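Local atomic coordinates of aeromonas extracellular serine protease (Aeromonas sobria, PDB entry 3WQB), a protein that cleaves peptide bonds that follow two basic residues, one of them lysine, as a calcium-binding secreted serine protease, and probably acts as a virulence factor. Residues S181-R186 / N221-G226; V229-G234 / Q560-N565; N235-P240 / S505-L510; H483-D488 / D553-T558; Q513-Q518 / T572-R577. The protein carries 1 engineered substitution. One frame throughout, in Å; residues are numbered along the deposited sequence.

From the N terminus, contact 1 comes first. It closes a loop of 34 residues within the subtilisin domain, and it ends before any other contact opens. Contact 2 follows on the next strand of the same sheet and spans 325 residues to reach the P-domain. Contacts 3 and 4 both lie within that long loop, and they cross each other. Contact 3 again joins the two domains, just after strand 228-233, whereas contact 4 stays in the P-domain and binds calcium. Contact 5 crosses both 2 and 4. It packs helix 512-520 against the last strand of the four-stranded antiparallel sheet shared by the two domains. Arg232 of contact 2 bonds to the 505-510 loop of contact 3.

Contact 1 (S181-R186 / N221-G226); sequences SVVDPR and NKIAAG
Ile223 points its side chain at the loop 181-186 and makes the tight part of this contact. Its CD1 lies 3.9 Å from Val183 CG1, and the two side chains are set at a slant. The same methyl is 4.0 Å from Val182 O. The other branch, CG2, sits 3.8 Å from Ser181 OG. With chi1 at 60°, CG1 lies between the backbone N and the carbonyl carbon, which turns CD1 toward Val183 and CG2 toward Ser181.

The looser side is bridged by water. Water 1 donates to Ser181 OG at 2.7 Å and accepts from Ala224 N at 2.9 Å. Ser181 OG also hydrogen-bonds to Glu242 OE1, and Glu242 and Ser509 both touch Ile223. Another protein chain of the assembly comes in here too, and one of its polar side chains bonds to Ala224 O. Beyond Val183 the loop runs away from the strand.

The contact joins the loop after strand 173-179 of the subtilisin-type core to strand 222-225, an outer strand of the small antiparallel sheet. The direct touch is therefore mainly apolar, while the polar link between the segments runs through a water held by a hydroxyl and a strand N-H.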
# COMPACT_ATOMS: atom_id res chain seq x y z
N SER A 181 -0.94 -8.77 -3.93
CA SER A 181 -2.27 -9.39 -3.86
C SER A 181 -2.10 -10.83 -3.40
O SER A 181 -1.14 -11.50 -3.78
CB SER A 181 -2.98 -9.31 -5.20
OG SER A 181 -3.22 -7.96 -5.55
N VAL A 182 -3.03 -11.30 -2.58
CA VAL A 182 -2.92 -12.64 -2.00
C VAL A 182 -4.25 -13.37 -2.06
O VAL A 182 -5.31 -12.74 -2.00
CB VAL A 182 -2.43 -12.60 -0.52
CG1 VAL A 182 -1.02 -12.04 -0.43
CG2 VAL A 182 -3.38 -11.80 0.37
N VAL A 183 -4.17 -14.69 -2.17
CA VAL A 183 -5.35 -15.55 -2.02
C VAL A 183 -5.28 -16.42 -0.77
O VAL A 183 -6.25 -17.10 -0.41
CB VAL A 183 -5.63 -16.43 -3.28
CG1 VAL A 183 -5.92 -15.54 -4.48
CG2 VAL A 183 -4.46 -17.36 -3.57
N ASP A 184 -4.13 -16.40 -0.10
CA ASP A 184 -3.96 -17.07 1.18
C ASP A 184 -3.35 -16.10 2.17
O ASP A 184 -2.49 -15.30 1.80
CB ASP A 184 -3.07 -18.32 1.04
CG ASP A 184 -3.78 -19.45 0.31
OD1 ASP A 184 -3.44 -19.67 -0.87
OD2 ASP A 184 -4.67 -20.11 0.90
N PRO A 185 -3.80 -16.16 3.43
CA PRO A 185 -3.35 -15.19 4.42
C PRO A 185 -1.88 -15.38 4.74
O PRO A 185 -1.34 -16.49 4.67
CB PRO A 185 -4.21 -15.52 5.64
CG PRO A 185 -4.53 -16.97 5.48
CD PRO A 185 -4.71 -17.17 4.01
N ARG A 186 -1.22 -14.28 5.08
CA ARG A 186 0.16 -14.35 5.51
C ARG A 186 0.36 -13.79 6.90
O ARG A 186 -0.33 -12.86 7.30
CB ARG A 186 1.06 -13.63 4.52
CG ARG A 186 1.34 -14.47 3.28
CD ARG A 186 2.10 -13.67 2.26
NE ARG A 186 2.16 -14.37 0.99
CZ ARG A 186 3.27 -14.57 0.29
NH1 ARG A 186 4.44 -14.11 0.73
NH2 ARG A 186 3.21 -15.22 -0.86
N ASN A 221 -12.29 -4.98 -7.53
CA ASN A 221 -13.00 -5.94 -8.36
C ASN A 221 -12.18 -7.16 -8.77
O ASN A 221 -12.70 -8.28 -8.85
CB ASN A 221 -13.54 -5.23 -9.61
CG ASN A 221 -14.45 -4.06 -9.27
OD1 ASN A 221 -14.18 -2.91 -9.62
ND2 ASN A 221 -15.53 -4.36 -8.57
N LYS A 222 -10.89 -6.95 -9.06
CA LYS A 222 -10.05 -8.03 -9.57
C LYS A 222 -8.65 -7.94 -9.00
O LYS A 222 -8.16 -6.85 -8.70
CB LYS A 222 -10.01 -8.03 -11.11
CG LYS A 222 -9.32 -6.84 -11.75
CD LYS A 222 -9.41 -6.94 -13.27
CE LYS A 222 -8.59 -5.85 -13.97
NZ LYS A 222 -8.76 -5.94 -15.44
N ILE A 223 -8.02 -9.10 -8.85
CA ILE A 223 -6.61 -9.17 -8.51
C ILE A 223 -5.87 -10.02 -9.52
O ILE A 223 -6.46 -10.88 -10.18
CB ILE A 223 -6.37 -9.69 -7.07
CG1 ILE A 223 -6.95 -11.10 -6.87
CG2 ILE A 223 -6.93 -8.70 -6.04
CD1 ILE A 223 -6.29 -11.88 -5.73
N ALA A 224 -4.58 -9.75 -9.65
CA ALA A 224 -3.70 -10.52 -10.50
C ALA A 224 -2.59 -11.08 -9.63
O ALA A 224 -2.03 -10.38 -8.78
CB ALA A 224 -3.12 -9.65 -11.61
N ALA A 225 -2.28 -12.35 -9.86
CA ALA A 225 -1.29 -13.06 -9.07
C ALA A 225 -0.75 -14.22 -9.88
O ALA A 225 -1.51 -15.08 -10.35
CB ALA A 225 -1.92 -13.55 -7.77
N GLY A 226 0.57 -14.24 -10.05
CA GLY A 226 1.28 -15.33 -10.72
C GLY A 226 0.70 -15.73 -12.07
O GLY A 226 0.48 -16.92 -12.32
O HOH W 1 -3.51 -7.51 -8.21

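Contact 2 (V229-G234 / Q560-N565); sequences VLNRTG and QVSLLN
Val229 and Leu564 pair at one end of two antiparallel strands that form the centre of a four-stranded sheet. Strand 228-233 comes from the subtilisin domain and strand 559-565 from the P-domain, so one sheet spans both domains. The local axes run at 148° and come within 4.5 Å.

The side chains alternate between two faces. On one face, Leu230 and Leu563 form a non-hydrogen-bonded pair and lie side by side, pointing the same way. Their CD2 methyls meet at 3.5 Å. Next to them Val561 crosses Arg232 at a slant, with CG2 at 3.7 Å from Arg232 NH1. The Arg232 chain is extended from CG to NE. Its end reaches the 505-510 loop, where NE bonds to Phe507 O and NH2 to Asn508 O, and NH1 forms a salt bridge with Glu576.

The other face carries Val229, Asn231, Thr233, Gln560, Ser562 and Leu564. Asn231 leans over its partner, and its OD1 lies 3.5 Å from Ser562 CB. A first torsion of 69° brings the amide to that side. Thr233 runs alongside Gln560, with CG2 at 3.6 Å from Gln560 CB.

Paired backbone bonds hold Val229 to Leu564 and Asn231 to Ser562. The bond from Ser562 N to Asn231 O is 2.8 Å and lies nearly in line with the carbonyl. At the end of the pair, water 2 sits in the guanidinium plane of Arg232. It accepts from NH1 and donates to Gln560 O, each at 2.8 Å.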
# COMPACT_ATOMS: atom_id res chain seq x y z
N VAL A 229 -5.65 -13.91 -13.35
CA VAL A 229 -6.51 -12.84 -12.87
C VAL A 229 -7.76 -13.47 -12.27
O VAL A 229 -8.38 -14.36 -12.87
CB VAL A 229 -6.90 -11.84 -14.00
CG1 VAL A 229 -7.74 -10.69 -13.44
CG2 VAL A 229 -5.67 -11.29 -14.70
N LEU A 230 -8.11 -13.03 -11.06
CA LEU A 230 -9.29 -13.52 -10.35
C LEU A 230 -10.28 -12.41 -10.09
O LEU A 230 -9.89 -11.29 -9.73
CB LEU A 230 -8.91 -14.15 -9.00
CG LEU A 230 -7.93 -15.32 -8.96
CD1 LEU A 230 -6.49 -14.80 -8.94
CD2 LEU A 230 -8.21 -16.17 -7.71
N ASN A 231 -11.56 -12.71 -10.25
CA ASN A 231 -12.64 -11.81 -9.87
C ASN A 231 -13.87 -12.63 -9.53
O ASN A 231 -14.04 -13.73 -10.05
CB ASN A 231 -12.96 -10.81 -11.00
CG ASN A 231 -13.61 -11.48 -12.21
OD1 ASN A 231 -12.94 -12.11 -13.02
ND2 ASN A 231 -14.92 -11.34 -12.32
N ARG A 232 -14.73 -12.09 -8.67
CA ARG A 232 -15.99 -12.74 -8.34
C ARG A 232 -16.96 -12.58 -9.48
O ARG A 232 -17.01 -11.54 -10.13
CB ARG A 232 -16.60 -12.17 -7.06
CG ARG A 232 -15.71 -12.40 -5.84
CD ARG A 232 -16.45 -12.18 -4.53
NE ARG A 232 -15.64 -12.66 -3.40
CZ ARG A 232 -15.54 -13.95 -3.06
NH1 ARG A 232 -16.21 -14.87 -3.75
NH2 ARG A 232 -14.79 -14.32 -2.04
N THR A 233 -17.70 -13.64 -9.75
CA THR A 233 -18.82 -13.56 -10.67
C THR A 233 -20.09 -13.63 -9.83
O THR A 233 -20.05 -14.04 -8.67
CB THR A 233 -18.77 -14.68 -11.74
OG1 THR A 233 -19.88 -14.53 -12.64
CG2 THR A 233 -18.80 -16.06 -11.11
N GLY A 234 -21.20 -13.17 -10.38
CA GLY A 234 -22.45 -13.21 -9.67
C GLY A 234 -22.87 -11.85 -9.16
O GLY A 234 -22.32 -10.82 -9.56
N GLN A 560 -18.97 -18.23 -6.70
CA GLN A 560 -18.07 -18.57 -7.79
C GLN A 560 -17.11 -17.44 -8.11
O GLN A 560 -17.44 -16.26 -7.99
CB GLN A 560 -18.87 -18.97 -9.03
CG GLN A 560 -19.61 -20.29 -8.89
CD GLN A 560 -20.30 -20.66 -10.17
OE1 GLN A 560 -20.57 -19.80 -10.99
NE2 GLN A 560 -20.58 -21.95 -10.36
N VAL A 561 -15.91 -17.85 -8.52
CA VAL A 561 -14.83 -16.93 -8.83
C VAL A 561 -14.30 -17.31 -10.21
O VAL A 561 -14.05 -18.48 -10.48
CB VAL A 561 -13.71 -17.02 -7.78
CG1 VAL A 561 -12.52 -16.14 -8.14
CG2 VAL A 561 -14.25 -16.65 -6.39
N SER A 562 -14.14 -16.31 -11.07
CA SER A 562 -13.59 -16.50 -12.40
C SER A 562 -12.07 -16.45 -12.33
O SER A 562 -11.49 -15.50 -11.75
CB SER A 562 -14.12 -15.41 -13.36
OG SER A 562 -15.54 -15.30 -13.32
N LEU A 563 -11.43 -17.46 -12.89
CA LEU A 563 -9.98 -17.57 -12.97
C LEU A 563 -9.54 -17.45 -14.43
O LEU A 563 -9.96 -18.25 -15.27
CB LEU A 563 -9.50 -18.91 -12.41
CG LEU A 563 -10.02 -19.42 -11.07
CD1 LEU A 563 -9.70 -20.89 -10.92
CD2 LEU A 563 -9.39 -18.62 -9.95
N LEU A 564 -8.72 -16.45 -14.72
CA LEU A 564 -8.17 -16.26 -16.07
C LEU A 564 -6.70 -16.59 -16.10
O LEU A 564 -5.91 -15.97 -15.39
CB LEU A 564 -8.39 -14.82 -16.55
CG LEU A 564 -7.71 -14.35 -17.84
CD1 LEU A 564 -8.29 -15.08 -19.05
CD2 LEU A 564 -7.86 -12.85 -18.00
N ASN A 565 -6.33 -17.57 -16.91
CA ASN A 565 -4.93 -17.82 -17.22
C ASN A 565 -4.49 -16.78 -18.26
O ASN A 565 -4.97 -16.81 -19.39
CB ASN A 565 -4.78 -19.24 -17.77
CG ASN A 565 -3.33 -19.65 -17.99
OD1 ASN A 565 -2.57 -18.94 -18.64
ND2 ASN A 565 -2.96 -20.81 -17.47
O HOH W 2 -18.22 -14.83 -5.76
O HOH W 3 -20.98 -16.24 -7.08

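Contact 3 (N235-P240 / S505-L510); sequences NGPKLP and SPFNSL
Leu239 and Pro240 pass Phe507 and Asn508 as two irregular loops, with the Pro240 and Asn508 CA atoms 6.4 Å apart. Lys238 is the centre of an inverse gamma turn, closed by Leu239 N and Pro237 O.

Leu239 is the main apolar side chain. Its CD1 lies 3.7 Å from Pro506 CG and equally near Phe507 CD2, so this one methyl touches both the proline and the phenyl ring. It is also 3.4 Å from Pro506 O. Pro237 slants past the phenyl ring, with CG at 4.0 Å from Phe507 CE2. Within its own loop, Pro506 places CB over the centre of one face of the Phe507 ring. Val381 of strand 379-384 touches both Leu239 and Phe507, and Ala555 of the calcium site touches Phe507.

Two waters make the polar connections. Water 4 donates to Leu239 O and to Phe507 O. Water 5 donates to Pro240 O at 2.6 Å and to Pro506 O, and accepts from Ser505 OG. Ser505 OG also bonds to Asn243. The second loop is braced from within. Asn508 ND2 bonds to Ser505 O at 2.9 Å, and OD1 accepts from Leu510 N in an Asx turn.

The subtilisin-domain loop and the P-domain loop thus meet through apolar groups, while two waters link their backbone carbonyls by donating to both sides, and Arg232 NE adds a donor at Phe507 O.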
# COMPACT_ATOMS: atom_id res chain seq x y z
N ASN A 235 -23.86 -11.86 -8.28
CA ASN A 235 -24.47 -10.63 -7.79
C ASN A 235 -24.32 -10.45 -6.28
O ASN A 235 -25.29 -10.15 -5.58
CB ASN A 235 -25.94 -10.57 -8.20
CG ASN A 235 -26.12 -10.38 -9.70
OD1 ASN A 235 -25.24 -9.83 -10.39
ND2 ASN A 235 -27.26 -10.84 -10.22
N GLY A 236 -23.09 -10.62 -5.80
CA GLY A 236 -22.79 -10.43 -4.39
C GLY A 236 -22.77 -8.97 -3.99
O GLY A 236 -22.77 -8.08 -4.85
N PRO A 237 -22.72 -8.70 -2.68
CA PRO A 237 -22.65 -7.33 -2.18
C PRO A 237 -21.39 -6.63 -2.67
O PRO A 237 -20.37 -7.28 -2.92
CB PRO A 237 -22.60 -7.52 -0.66
CG PRO A 237 -23.17 -8.86 -0.42
CD PRO A 237 -22.80 -9.69 -1.59
N LYS A 238 -21.47 -5.31 -2.79
CA LYS A 238 -20.38 -4.52 -3.36
C LYS A 238 -19.28 -4.24 -2.32
O LYS A 238 -18.98 -3.09 -1.97
CB LYS A 238 -20.92 -3.23 -3.98
CG LYS A 238 -21.85 -3.49 -5.16
CD LYS A 238 -22.50 -2.21 -5.65
CE LYS A 238 -23.43 -2.46 -6.84
NZ LYS A 238 -22.68 -2.77 -8.09
N LEU A 239 -18.68 -5.32 -1.84
CA LEU A 239 -17.53 -5.28 -0.94
C LEU A 239 -16.26 -5.46 -1.75
O LEU A 239 -16.27 -6.16 -2.76
CB LEU A 239 -17.65 -6.41 0.08
CG LEU A 239 -18.82 -6.28 1.06
CD1 LEU A 239 -18.97 -7.51 1.91
CD2 LEU A 239 -18.64 -5.06 1.95
N PRO A 240 -15.15 -4.85 -1.31
CA PRO A 240 -13.92 -5.02 -2.08
C PRO A 240 -13.47 -6.47 -2.14
O PRO A 240 -13.58 -7.20 -1.15
CB PRO A 240 -12.91 -4.19 -1.28
CG PRO A 240 -13.45 -4.20 0.12
CD PRO A 240 -14.93 -4.07 -0.08
N SER A 505 -13.35 -7.05 5.89
CA SER A 505 -14.65 -7.20 5.29
C SER A 505 -14.74 -8.57 4.63
O SER A 505 -13.74 -9.10 4.14
CB SER A 505 -14.87 -6.07 4.28
OG SER A 505 -13.78 -5.96 3.37
N PRO A 506 -15.94 -9.18 4.62
CA PRO A 506 -16.09 -10.52 4.05
C PRO A 506 -16.09 -10.52 2.52
O PRO A 506 -16.18 -9.46 1.88
CB PRO A 506 -17.43 -10.99 4.61
CG PRO A 506 -18.21 -9.73 4.83
CD PRO A 506 -17.20 -8.69 5.23
N PHE A 507 -15.98 -11.71 1.94
CA PHE A 507 -16.05 -11.91 0.48
C PHE A 507 -14.84 -11.29 -0.20
O PHE A 507 -14.87 -10.88 -1.36
CB PHE A 507 -17.38 -11.42 -0.12
CG PHE A 507 -18.59 -11.87 0.66
CD1 PHE A 507 -18.64 -13.13 1.27
CD2 PHE A 507 -19.68 -11.02 0.81
CE1 PHE A 507 -19.75 -13.52 2.01
CE2 PHE A 507 -20.80 -11.41 1.54
CZ PHE A 507 -20.84 -12.66 2.14
N ASN A 508 -13.76 -11.25 0.56
CA ASN A 508 -12.46 -10.83 0.06
C ASN A 508 -11.79 -11.93 -0.76
O ASN A 508 -12.40 -12.97 -1.04
CB ASN A 508 -11.59 -10.43 1.24
CG ASN A 508 -11.50 -11.54 2.26
OD1 ASN A 508 -10.90 -12.58 1.99
ND2 ASN A 508 -12.11 -11.33 3.42
N SER A 509 -10.55 -11.68 -1.16
CA SER A 509 -9.84 -12.55 -2.09
C SER A 509 -9.11 -13.74 -1.46
O SER A 509 -8.35 -14.41 -2.14
CB SER A 509 -8.87 -11.72 -2.94
OG SER A 509 -7.77 -11.28 -2.17
N LEU A 510 -9.35 -14.00 -0.17
CA LEU A 510 -8.74 -15.17 0.48
C LEU A 510 -9.41 -16.48 0.08
O LEU A 510 -9.84 -17.26 0.93
CB LEU A 510 -8.70 -15.01 2.01
CG LEU A 510 -7.87 -13.84 2.53
CD1 LEU A 510 -7.99 -13.74 4.04
CD2 LEU A 510 -6.41 -13.99 2.11
O HOH W 4 -16.41 -8.96 -2.72
O HOH W 5 -14.28 -7.52 1.36

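Contact 4 (H483-D488 / D553-T558); sequences HQRLPD and DVANGT. With CA (calcium ion), chain D.
Asp488 and Asp553 bring the two loops together, with CA atoms 5.1 Å apart and a backbone bond from Val554 N to Asp488 O. Asp488 ends a short 3-10 segment.

Calcium joins the loops in this P-domain site. Asp488 OD2 binds it at 2.3 Å, Asp553 with both carboxylate oxygens at 2.5 Å each, and Ala555 through its O. Asp454, Asn578 and Asn579 complete the site. An Asx turn, with Ala555 N bonding to Asp553 OD1, helps set the loop.

His483 and Arg485 form the second shell. His483 NE2 donates to Asp553 OD2 at 2.8 Å. The oxygen lies in the ring plane, but the donor stands above the carboxylate, 42° out of its plane. Arg485 is bent at its third torsion (76°). NE and NH2 both grip Asp488 OD2 from the syn side, with NE at 2.9 Å in a salt bridge. At its far end, NH1 and NH2 both hold Gly557 O, from the same face of that carbonyl. Asp488 OD1 pairs with Arg559.

The metal probably offsets the charge of the gathered carboxylates, while His483 and Arg485 probably help hold the two carboxylates in the orientation that binds the metal.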
# COMPACT_ATOMS: atom_id res chain seq x y z
N HIS A 483 -10.86 -21.88 10.07
CA HIS A 483 -12.13 -21.80 9.36
C HIS A 483 -11.92 -22.26 7.93
O HIS A 483 -10.94 -21.87 7.28
CB HIS A 483 -12.68 -20.37 9.37
CG HIS A 483 -14.09 -20.27 8.90
ND1 HIS A 483 -14.44 -20.28 7.56
CD2 HIS A 483 -15.25 -20.14 9.58
CE1 HIS A 483 -15.75 -20.18 7.45
NE2 HIS A 483 -16.27 -20.09 8.66
N GLN A 484 -12.84 -23.10 7.45
CA GLN A 484 -12.69 -23.76 6.15
C GLN A 484 -13.02 -22.90 4.92
O GLN A 484 -12.70 -23.29 3.80
CB GLN A 484 -13.53 -25.04 6.11
CG GLN A 484 -13.10 -26.13 7.07
CD GLN A 484 -14.16 -27.20 7.21
OE1 GLN A 484 -15.36 -26.92 7.23
NE2 GLN A 484 -13.72 -28.45 7.31
N ARG A 485 -13.66 -21.75 5.12
CA ARG A 485 -13.94 -20.81 4.03
C ARG A 485 -13.74 -19.37 4.48
O ARG A 485 -14.68 -18.63 4.78
CB ARG A 485 -15.34 -21.05 3.44
CG ARG A 485 -15.60 -20.22 2.19
CD ARG A 485 -16.83 -20.69 1.42
NE ARG A 485 -18.07 -20.28 2.06
CZ ARG A 485 -19.23 -20.09 1.42
NH1 ARG A 485 -19.32 -20.30 0.11
NH2 ARG A 485 -20.29 -19.69 2.11
N LEU A 486 -12.47 -18.97 4.50
CA LEU A 486 -12.07 -17.69 5.10
C LEU A 486 -12.86 -16.45 4.69
O LEU A 486 -13.14 -15.62 5.55
CB LEU A 486 -10.56 -17.44 4.92
CG LEU A 486 -9.64 -18.30 5.78
CD1 LEU A 486 -8.21 -18.21 5.28
CD2 LEU A 486 -9.73 -17.93 7.26
N PRO A 487 -13.24 -16.32 3.40
CA PRO A 487 -13.96 -15.10 3.03
C PRO A 487 -15.37 -14.98 3.64
O PRO A 487 -15.98 -13.94 3.51
CB PRO A 487 -14.01 -15.15 1.50
CG PRO A 487 -12.83 -16.00 1.14
CD PRO A 487 -12.81 -17.06 2.20
N ASP A 488 -15.85 -16.01 4.33
CA ASP A 488 -17.09 -15.89 5.09
C ASP A 488 -16.96 -14.97 6.30
O ASP A 488 -17.97 -14.56 6.87
CB ASP A 488 -17.58 -17.26 5.57
CG ASP A 488 -18.17 -18.11 4.45
OD1 ASP A 488 -18.26 -17.62 3.31
OD2 ASP A 488 -18.54 -19.27 4.74
N ASP A 553 -19.13 -15.58 10.92
CA ASP A 553 -19.30 -16.22 9.63
C ASP A 553 -20.66 -15.76 9.09
O ASP A 553 -21.70 -16.03 9.70
CB ASP A 553 -19.22 -17.75 9.81
CG ASP A 553 -19.51 -18.54 8.53
OD1 ASP A 553 -20.27 -18.09 7.64
OD2 ASP A 553 -18.99 -19.67 8.42
N VAL A 554 -20.64 -15.05 7.97
CA VAL A 554 -21.83 -14.36 7.48
C VAL A 554 -22.36 -14.91 6.15
O VAL A 554 -23.04 -14.19 5.41
CB VAL A 554 -21.60 -12.81 7.35
CG1 VAL A 554 -21.26 -12.19 8.70
CG2 VAL A 554 -20.53 -12.49 6.30
N ALA A 555 -22.03 -16.16 5.84
CA ALA A 555 -22.51 -16.75 4.58
C ALA A 555 -22.51 -18.26 4.58
O ALA A 555 -21.55 -18.89 5.04
CB ALA A 555 -21.66 -16.25 3.41
N ASN A 556 -23.58 -18.84 4.04
CA ASN A 556 -23.59 -20.28 3.78
C ASN A 556 -23.88 -20.63 2.32
O ASN A 556 -23.88 -21.80 1.94
CB ASN A 556 -24.53 -21.03 4.73
CG ASN A 556 -25.97 -20.56 4.64
OD1 ASN A 556 -26.32 -19.66 3.87
ND2 ASN A 556 -26.82 -21.16 5.46
N GLY A 557 -24.10 -19.61 1.49
CA GLY A 557 -24.35 -19.84 0.07
C GLY A 557 -23.06 -20.11 -0.68
O GLY A 557 -21.99 -19.64 -0.26
N THR A 558 -23.13 -20.85 -1.78
CA THR A 558 -21.97 -21.03 -2.65
C THR A 558 -21.62 -19.72 -3.36
O THR A 558 -22.47 -18.87 -3.56
CB THR A 558 -22.19 -22.13 -3.71
OG1 THR A 558 -23.28 -21.75 -4.57
CG2 THR A 558 -22.50 -23.46 -3.03
CA CA D . -20.06 -20.21 6.24

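Contact 5 (Q513-Q518 / T572-R577); sequences QSLDQQ and TTLTER
Water 6 bridges Ser514 and Glu576, lying 2.7 Å from Ser514 OG and donating to Glu576 OE1, also at 2.7 Å. The hydroxyl itself lies over the strand backbone, with OG 3.3 Å from Glu576 CA. The other carboxylate oxygen, Glu576 OE2, forms salt bridges with Arg232 and Arg559.

Leu574 fills the middle of the contact. Its first torsion is extended (-179°), with CG opposite the backbone N, and this carries the branches up to the helix. CD1 sits 3.4 Å from Ser514 O and 3.9 Å from Ser514 CB. CD2 turns to Leu515 and comes within 4.1 Å of its CB.

This is a helix laid across an outer strand of the antiparallel sheet. The local axes of helix 513-518 and strand 572-576 make an angle of 117° and approach to 8.0 Å. Both belong to the P-domain, although two strands of the sheet come from the subtilisin domain.

Gln518 extends from the next helix turn. Its CB touches Leu574 CD1 at 3.9 Å, and the two side chains slant past each other. The end of the chain reaches Thr572, whose CG2 approaches it from the opposite direction. Leu563 of the adjoining strand packs on Leu574 and Gln518, and an apolar side chain of another protein chain touches Leu515.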
# COMPACT_ATOMS: atom_id res chain seq x y z
N GLN A 513 -8.13 -21.50 -0.20
CA GLN A 513 -8.52 -22.83 0.27
C GLN A 513 -9.29 -23.58 -0.81
O GLN A 513 -9.05 -24.77 -1.03
CB GLN A 513 -9.35 -22.74 1.55
CG GLN A 513 -8.59 -22.16 2.72
CD GLN A 513 -9.52 -21.70 3.83
OE1 GLN A 513 -10.44 -20.91 3.61
NE2 GLN A 513 -9.29 -22.20 5.03
N SER A 514 -10.17 -22.87 -1.50
CA SER A 514 -10.91 -23.43 -2.63
C SER A 514 -9.99 -23.71 -3.81
O SER A 514 -10.11 -24.76 -4.46
CB SER A 514 -12.06 -22.51 -3.04
OG SER A 514 -13.02 -22.43 -2.01
N LEU A 515 -9.05 -22.80 -4.07
CA LEU A 515 -8.11 -22.98 -5.17
C LEU A 515 -7.24 -24.21 -4.94
O LEU A 515 -7.03 -25.01 -5.85
CB LEU A 515 -7.26 -21.72 -5.38
CG LEU A 515 -6.38 -21.69 -6.64
CD1 LEU A 515 -7.21 -21.78 -7.93
CD2 LEU A 515 -5.54 -20.43 -6.62
N ASP A 516 -6.75 -24.36 -3.70
CA ASP A 516 -5.95 -25.52 -3.32
C ASP A 516 -6.71 -26.82 -3.51
O ASP A 516 -6.17 -27.78 -4.05
CB ASP A 516 -5.48 -25.40 -1.87
CG ASP A 516 -4.18 -24.63 -1.73
OD1 ASP A 516 -3.72 -24.01 -2.72
OD2 ASP A 516 -3.61 -24.64 -0.62
N GLN A 517 -7.98 -26.85 -3.09
CA GLN A 517 -8.81 -28.04 -3.24
C GLN A 517 -8.99 -28.43 -4.72
O GLN A 517 -8.86 -29.60 -5.08
CB GLN A 517 -10.16 -27.86 -2.54
CG GLN A 517 -11.05 -29.11 -2.52
CD GLN A 517 -10.36 -30.32 -1.89
OE1 GLN A 517 -10.27 -31.38 -2.52
NE2 GLN A 517 -9.87 -30.16 -0.67
N GLN A 518 -9.29 -27.44 -5.56
CA GLN A 518 -9.45 -27.65 -7.00
C GLN A 518 -8.15 -28.09 -7.68
O GLN A 518 -8.13 -29.08 -8.43
CB GLN A 518 -10.00 -26.39 -7.68
CG GLN A 518 -10.04 -26.46 -9.20
CD GLN A 518 -10.53 -25.17 -9.84
OE1 GLN A 518 -11.74 -24.94 -9.94
NE2 GLN A 518 -9.60 -24.33 -10.27
N THR A 572 -11.40 -20.53 -16.04
CA THR A 572 -11.88 -21.59 -15.15
C THR A 572 -12.86 -20.95 -14.17
O THR A 572 -12.80 -19.75 -13.89
CB THR A 572 -10.71 -22.23 -14.34
OG1 THR A 572 -9.61 -22.52 -15.19
CG2 THR A 572 -11.15 -23.52 -13.65
N THR A 573 -13.79 -21.75 -13.65
CA THR A 573 -14.59 -21.32 -12.51
C THR A 573 -14.12 -22.03 -11.24
O THR A 573 -13.90 -23.24 -11.23
CB THR A 573 -16.11 -21.53 -12.75
OG1 THR A 573 -16.55 -20.62 -13.76
CG2 THR A 573 -16.91 -21.27 -11.47
N LEU A 574 -13.95 -21.24 -10.19
CA LEU A 574 -13.63 -21.76 -8.88
C LEU A 574 -14.88 -21.62 -8.03
O LEU A 574 -15.48 -20.54 -7.97
CB LEU A 574 -12.47 -20.97 -8.27
CG LEU A 574 -11.94 -21.36 -6.89
CD1 LEU A 574 -11.32 -22.75 -6.91
CD2 LEU A 574 -10.94 -20.32 -6.41
N THR A 575 -15.30 -22.71 -7.40
CA THR A 575 -16.45 -22.68 -6.50
C THR A 575 -15.96 -22.70 -5.07
O THR A 575 -15.13 -23.54 -4.69
CB THR A 575 -17.41 -23.86 -6.77
OG1 THR A 575 -17.80 -23.83 -8.15
CG2 THR A 575 -18.66 -23.76 -5.89
N GLU A 576 -16.45 -21.75 -4.28
CA GLU A 576 -16.18 -21.74 -2.85
C GLU A 576 -17.30 -22.49 -2.16
O GLU A 576 -18.44 -22.02 -2.12
CB GLU A 576 -16.17 -20.32 -2.30
CG GLU A 576 -15.04 -19.42 -2.73
CD GLU A 576 -15.00 -18.19 -1.86
OE1 GLU A 576 -14.54 -18.31 -0.70
OE2 GLU A 576 -15.46 -17.12 -2.31
N ARG A 577 -16.97 -23.65 -1.62
CA ARG A 577 -17.95 -24.47 -0.91
C ARG A 577 -18.02 -24.03 0.55
O ARG A 577 -16.99 -23.79 1.19
CB ARG A 577 -17.57 -25.95 -1.01
CG ARG A 577 -17.22 -26.41 -2.42
CD ARG A 577 -18.43 -26.99 -3.14
NE ARG A 577 -18.25 -27.00 -4.59
CZ ARG A 577 -17.54 -27.90 -5.27
NH1 ARG A 577 -16.92 -28.89 -4.64
NH2 ARG A 577 -17.45 -27.81 -6.59
O HOH W 6 -12.76 -20.36 -0.34